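Local coordinates for protein STN1 (Saccharomyces cerevisiae, PDB 3KEY) that helps to regulate telomere length and protect chromosome ends, restraining telomerase loading through its interaction with CDC13, at residues L95-I103 with V138-T146. Sequence-based numbering, arbitrary orientation.
Sequences LFEYAEKRI and VFKECLKRT
Phe139 reaches across to Ala99 and lies broadside against it: the methyl CB stands over the centre of one ring face, 3.7 Å from the centroid, in a CH-pi contact 11° off the ring normal. Arg102 meets the same ring at its edge with its CG; with that atom anti to the backbone N (chi1 173°), the bent chain carries the guanidinium away. Toward the N-terminal end of both segments the roles of ring and methyl are exchanged between the helices: CG1 of Val138 sits over one face, 4.0 Å from the centroid of the Phe96 ring, while Glu141 CB touches that ring's edge near CZ. Segments 95-103 and 138-146, on helices 90-108 and 132-149, cross at -53° in the hydrophobic core of the second winged helix-turn-helix domain, where Phe139 also reaches Ile159 of strand 154-161. Replacing Phe139 with an alanine would probably open a gap between the helices and leave the Ala99 methyl without its aromatic cover. Cys142 is a knob among Phe96, Ala99, Glu100 and Ile103; its SG approaches the Phe96 ring obliquely, 3.3 Å from CD1. Packing tightens at Ile103, whose CD1 presses to 3.5 Å from Cys142 CB and also meets Leu143 CG. The Ile103 CG2 branch lies 3.9 Å from Thr146 OG1, a hydroxyl that donates to Cys142 O (2.9 Å) from above the carbonyl plane, thereby using its proton within its own helix.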
ATOM      1  N   LEU A  95      -1.099   9.695  -1.019  1.00 34.08           N
ATOM      2  CA  LEU A  95      -0.804   9.148   0.308  1.00 34.40           C
ATOM      3  C   LEU A  95       0.699   8.947   0.451  1.00 32.92           C
ATOM      4  O   LEU A  95       1.275   9.218   1.504  1.00 31.21           O
ATOM      5  CB  LEU A  95      -1.527   7.813   0.522  1.00 35.03           C
ATOM      6  CG  LEU A  95      -3.012   7.938   0.859  1.00 39.86           C
ATOM      7  CD1 LEU A  95      -3.722   6.588   0.751  1.00 43.50           C
ATOM      8  CD2 LEU A  95      -3.139   8.517   2.261  1.00 41.69           C
ATOM      9  N   PHE A  96       1.333   8.478  -0.621  1.00 33.25           N
ATOM     10  CA  PHE A  96       2.769   8.264  -0.607  1.00 36.03           C
ATOM     11  C   PHE A  96       3.515   9.589  -0.500  1.00 36.84           C
ATOM     12  O   PHE A  96       4.511   9.681   0.213  1.00 35.88           O
ATOM     13  CB  PHE A  96       3.209   7.502  -1.858  1.00 36.74           C
ATOM     14  CG  PHE A  96       3.486   6.054  -1.602  1.00 39.87           C
ATOM     15  CD1 PHE A  96       4.750   5.642  -1.190  1.00 41.05           C
ATOM     16  CD2 PHE A  96       2.473   5.108  -1.724  1.00 40.55           C
ATOM     17  CE1 PHE A  96       5.009   4.305  -0.899  1.00 42.93           C
ATOM     18  CE2 PHE A  96       2.714   3.763  -1.433  1.00 43.92           C
ATOM     19  CZ  PHE A  96       3.986   3.359  -1.020  1.00 45.37           C
ATOM     20  N   GLU A  97       3.047  10.608  -1.216  1.00 37.94           N
ATOM     21  CA  GLU A  97       3.688  11.916  -1.146  1.00 39.43           C
ATOM     22  C   GLU A  97       3.586  12.413   0.291  1.00 37.39           C
ATOM     23  O   GLU A  97       4.578  12.842   0.883  1.00 36.90           O
ATOM     24  CB  GLU A  97       3.009  12.910  -2.089  1.00 41.97           C
ATOM     25  CG  GLU A  97       3.683  13.039  -3.448  1.00 50.82           C
ATOM     26  CD  GLU A  97       2.985  14.038  -4.361  1.00 54.10           C
ATOM     27  OE1 GLU A  97       2.649  15.153  -3.892  1.00 55.68           O
ATOM     28  OE2 GLU A  97       2.781  13.706  -5.550  1.00 56.53           O
ATOM     29  N   TYR A  98       2.377  12.337   0.851  1.00 35.80           N
ATOM     30  CA  TYR A  98       2.141  12.762   2.226  1.00 34.32           C
ATOM     31  C   TYR A  98       3.100  12.064   3.216  1.00 32.85           C
ATOM     32  O   TYR A  98       3.729  12.720   4.052  1.00 30.44           O
ATOM     33  CB  TYR A  98       0.685  12.472   2.591  1.00 35.30           C
ATOM     34  CG  TYR A  98       0.289  12.843   4.004  1.00 37.87           C
ATOM     35  CD1 TYR A  98       0.578  11.999   5.080  1.00 38.06           C
ATOM     36  CD2 TYR A  98      -0.405  14.028   4.260  1.00 38.07           C
ATOM     37  CE1 TYR A  98       0.180  12.326   6.380  1.00 39.47           C
ATOM     38  CE2 TYR A  98      -0.809  14.367   5.551  1.00 39.37           C
ATOM     39  CZ  TYR A  98      -0.518  13.513   6.605  1.00 41.78           C
ATOM     40  OH  TYR A  98      -0.944  13.834   7.877  1.00 42.12           O
ATOM     41  N   ALA A  99       3.206  10.740   3.121  1.00 30.54           N
ATOM     42  CA  ALA A  99       4.088   9.988   4.009  1.00 31.02           C
ATOM     43  C   ALA A  99       5.559  10.388   3.825  1.00 31.34           C
ATOM     44  O   ALA A  99       6.274  10.601   4.802  1.00 30.31           O
ATOM     45  CB  ALA A  99       3.915   8.489   3.770  1.00 27.59           C
ATOM     46  N   GLU A 100       6.009  10.484   2.576  1.00 31.84           N
ATOM     47  CA  GLU A 100       7.395  10.870   2.293  1.00 34.71           C
ATOM     48  C   GLU A 100       7.746  12.227   2.919  1.00 33.89           C
ATOM     49  O   GLU A 100       8.817  12.389   3.505  1.00 31.75           O
ATOM     50  CB  GLU A 100       7.628  10.952   0.786  1.00 37.10           C
ATOM     51  CG  GLU A 100       7.794   9.621   0.086  1.00 44.06           C
ATOM     52  CD  GLU A 100       7.330   9.686  -1.359  1.00 47.80           C
ATOM     53  OE1 GLU A 100       7.475  10.764  -1.981  1.00 49.95           O
ATOM     54  OE2 GLU A 100       6.824   8.664  -1.874  1.00 51.77           O
ATOM     55  N   LYS A 101       6.847  13.195   2.778  1.00 32.48           N
ATOM     56  CA  LYS A 101       7.069  14.527   3.336  1.00 35.69           C
ATOM     57  C   LYS A 101       7.087  14.493   4.859  1.00 35.09           C
ATOM     58  O   LYS A 101       7.929  15.135   5.490  1.00 35.41           O
ATOM     59  CB  LYS A 101       5.978  15.496   2.869  1.00 37.29           C
ATOM     60  CG  LYS A 101       6.072  15.880   1.397  1.00 45.21           C
ATOM     61  CD  LYS A 101       4.860  16.711   0.973  1.00 50.59           C
ATOM     62  CE  LYS A 101       4.907  17.082  -0.508  1.00 54.52           C
ATOM     63  NZ  LYS A 101       3.629  17.730  -0.948  1.00 57.10           N
ATOM     64  N   ARG A 102       6.150  13.751   5.450  1.00 33.70           N
ATOM     65  CA  ARG A 102       6.081  13.652   6.904  1.00 32.64           C
ATOM     66  C   ARG A 102       7.372  13.053   7.453  1.00 33.28           C
ATOM     67  O   ARG A 102       7.974  13.598   8.376  1.00 33.12           O
ATOM     68  CB  ARG A 102       4.887  12.793   7.332  1.00 32.70           C
ATOM     69  CG  ARG A 102       4.827  12.505   8.833  1.00 35.41           C
ATOM     70  CD  ARG A 102       4.927  13.786   9.631  1.00 37.05           C
ATOM     71  NE  ARG A 102       3.902  14.735   9.210  1.00 40.27           N
ATOM     72  CZ  ARG A 102       2.718  14.875   9.797  1.00 43.70           C
ATOM     73  NH1 ARG A 102       2.392  14.134  10.853  1.00 42.86           N
ATOM     74  NH2 ARG A 102       1.846  15.747   9.308  1.00 45.17           N
ATOM     75  N   ILE A 103       7.790  11.930   6.875  1.00 32.99           N
ATOM     76  CA  ILE A 103       9.004  11.246   7.296  1.00 32.96           C
ATOM     77  C   ILE A 103      10.210  12.181   7.143  1.00 34.97           C
ATOM     78  O   ILE A 103      11.069  12.268   8.025  1.00 33.26           O
ATOM     79  CB  ILE A 103       9.211   9.964   6.445  1.00 31.71           C
ATOM     80  CG1 ILE A 103       8.192   8.892   6.870  1.00 28.87           C
ATOM     81  CG2 ILE A 103      10.637   9.460   6.565  1.00 29.74           C
ATOM     82  CD1 ILE A 103       8.075   7.740   5.869  1.00 28.39           C
ATOM     83  N   VAL A 138       1.450   2.208   3.822  1.00 31.62           N
ATOM     84  CA  VAL A 138       2.115   3.245   3.045  1.00 32.02           C
ATOM     85  C   VAL A 138       3.390   3.697   3.774  1.00 31.49           C
ATOM     86  O   VAL A 138       4.462   3.794   3.165  1.00 31.39           O
ATOM     87  CB  VAL A 138       1.182   4.460   2.792  1.00 31.79           C
ATOM     88  CG1 VAL A 138       1.967   5.600   2.130  1.00 31.12           C
ATOM     89  CG2 VAL A 138       0.028   4.032   1.887  1.00 29.96           C
ATOM     90  N   PHE A 139       3.282   3.945   5.076  1.00 30.90           N
ATOM     91  CA  PHE A 139       4.446   4.376   5.847  1.00 32.11           C
ATOM     92  C   PHE A 139       5.535   3.303   5.922  1.00 32.46           C
ATOM     93  O   PHE A 139       6.722   3.628   5.859  1.00 32.81           O
ATOM     94  CB  PHE A 139       4.038   4.844   7.255  1.00 31.12           C
ATOM     95  CG  PHE A 139       3.601   6.294   7.302  1.00 30.76           C
ATOM     96  CD1 PHE A 139       2.297   6.655   6.977  1.00 31.26           C
ATOM     97  CD2 PHE A 139       4.519   7.299   7.609  1.00 29.83           C
ATOM     98  CE1 PHE A 139       1.909   8.000   6.954  1.00 33.19           C
ATOM     99  CE2 PHE A 139       4.148   8.646   7.590  1.00 30.72           C
ATOM    100  CZ  PHE A 139       2.839   8.999   7.260  1.00 33.26           C
ATOM    101  N   LYS A 140       5.146   2.032   6.036  1.00 31.75           N
ATOM    102  CA  LYS A 140       6.140   0.960   6.069  1.00 32.84           C
ATOM    103  C   LYS A 140       6.988   0.981   4.787  1.00 33.18           C
ATOM    104  O   LYS A 140       8.220   0.904   4.843  1.00 32.64           O
ATOM    105  CB  LYS A 140       5.467  -0.410   6.223  1.00 32.95           C
ATOM    106  CG  LYS A 140       5.065  -0.747   7.658  1.00 37.34           C
ATOM    107  CD  LYS A 140       4.431  -2.133   7.771  1.00 42.07           C
ATOM    108  CE  LYS A 140       4.189  -2.511   9.237  1.00 43.97           C
ATOM    109  NZ  LYS A 140       3.529  -3.851   9.356  1.00 48.59           N
ATOM    110  N   GLU A 141       6.326   1.084   3.637  1.00 33.19           N
ATOM    111  CA  GLU A 141       7.028   1.126   2.357  1.00 36.12           C
ATOM    112  C   GLU A 141       7.949   2.347   2.233  1.00 35.25           C
ATOM    113  O   GLU A 141       9.084   2.232   1.767  1.00 36.91           O
ATOM    114  CB  GLU A 141       6.033   1.129   1.199  1.00 36.98           C
ATOM    115  CG  GLU A 141       5.976  -0.173   0.449  1.00 45.61           C
ATOM    116  CD  GLU A 141       7.364  -0.747   0.182  1.00 46.30           C
ATOM    117  OE1 GLU A 141       8.206  -0.083  -0.483  1.00 50.52           O
ATOM    118  OE2 GLU A 141       7.612  -1.867   0.648  1.00 46.88           O
ATOM    119  N   CYS A 142       7.458   3.515   2.629  1.00 33.52           N
ATOM    120  CA  CYS A 142       8.277   4.720   2.565  1.00 33.02           C
ATOM    121  C   CYS A 142       9.472   4.610   3.506  1.00 32.48           C
ATOM    122  O   CYS A 142      10.593   4.949   3.134  1.00 32.35           O
ATOM    123  CB  CYS A 142       7.451   5.951   2.927  1.00 32.32           C
ATOM    124  SG  CYS A 142       6.192   6.329   1.708  1.00 38.51           S
ATOM    125  N   LEU A 143       9.235   4.130   4.723  1.00 31.14           N
ATOM    126  CA  LEU A 143      10.319   3.992   5.692  1.00 33.61           C
ATOM    127  C   LEU A 143      11.356   2.993   5.195  1.00 33.50           C
ATOM    128  O   LEU A 143      12.558   3.189   5.380  1.00 34.47           O
ATOM    129  CB  LEU A 143       9.759   3.574   7.061  1.00 30.78           C
ATOM    130  CG  LEU A 143       9.045   4.727   7.787  1.00 31.79           C
ATOM    131  CD1 LEU A 143       8.223   4.226   8.968  1.00 31.70           C
ATOM    132  CD2 LEU A 143      10.103   5.733   8.257  1.00 32.58           C
ATOM    133  N   LYS A 144      10.886   1.934   4.546  1.00 34.74           N
ATOM    134  CA  LYS A 144      11.773   0.910   3.998  1.00 38.78           C
ATOM    135  C   LYS A 144      12.688   1.572   2.954  1.00 39.16           C
ATOM    136  O   LYS A 144      13.905   1.362   2.949  1.00 37.29           O
ATOM    137  CB  LYS A 144      10.926  -0.199   3.363  1.00 40.56           C
ATOM    138  CG  LYS A 144      11.677  -1.412   2.837  1.00 48.65           C
ATOM    139  CD  LYS A 144      10.679  -2.513   2.416  1.00 51.98           C
ATOM    140  CE  LYS A 144      11.383  -3.707   1.766  1.00 56.00           C
ATOM    141  NZ  LYS A 144      10.465  -4.856   1.456  1.00 55.38           N
ATOM    142  N   ARG A 145      12.100   2.396   2.090  1.00 38.92           N
ATOM    143  CA  ARG A 145      12.873   3.093   1.060  1.00 41.10           C
ATOM    144  C   ARG A 145      13.812   4.132   1.660  1.00 39.65           C
ATOM    145  O   ARG A 145      14.940   4.293   1.201  1.00 39.23           O
ATOM    146  CB  ARG A 145      11.946   3.798   0.067  1.00 42.10           C
ATOM    147  CG  ARG A 145      11.065   2.861  -0.719  1.00 46.17           C
ATOM    148  CD  ARG A 145      10.126   3.634  -1.634  1.00 48.72           C
ATOM    149  NE  ARG A 145       9.395   2.737  -2.520  1.00 49.65           N
ATOM    150  CZ  ARG A 145       8.596   3.144  -3.497  1.00 52.16           C
ATOM    151  NH1 ARG A 145       8.419   4.441  -3.714  1.00 53.47           N
ATOM    152  NH2 ARG A 145       7.990   2.252  -4.268  1.00 53.83           N
ATOM    153  N   THR A 146      13.337   4.841   2.681  1.00 37.81           N
ATOM    154  CA  THR A 146      14.137   5.873   3.328  1.00 36.68           C
ATOM    155  C   THR A 146      15.400   5.287   3.959  1.00 38.12           C
ATOM    156  O   THR A 146      16.494   5.850   3.817  1.00 37.72           O
ATOM    157  CB  THR A 146      13.320   6.620   4.404  1.00 34.45           C
ATOM    158  OG1 THR A 146      12.222   7.295   3.779  1.00 35.76           O
ATOM    159  CG2 THR A 146      14.187   7.649   5.126  1.00 34.42           C
TER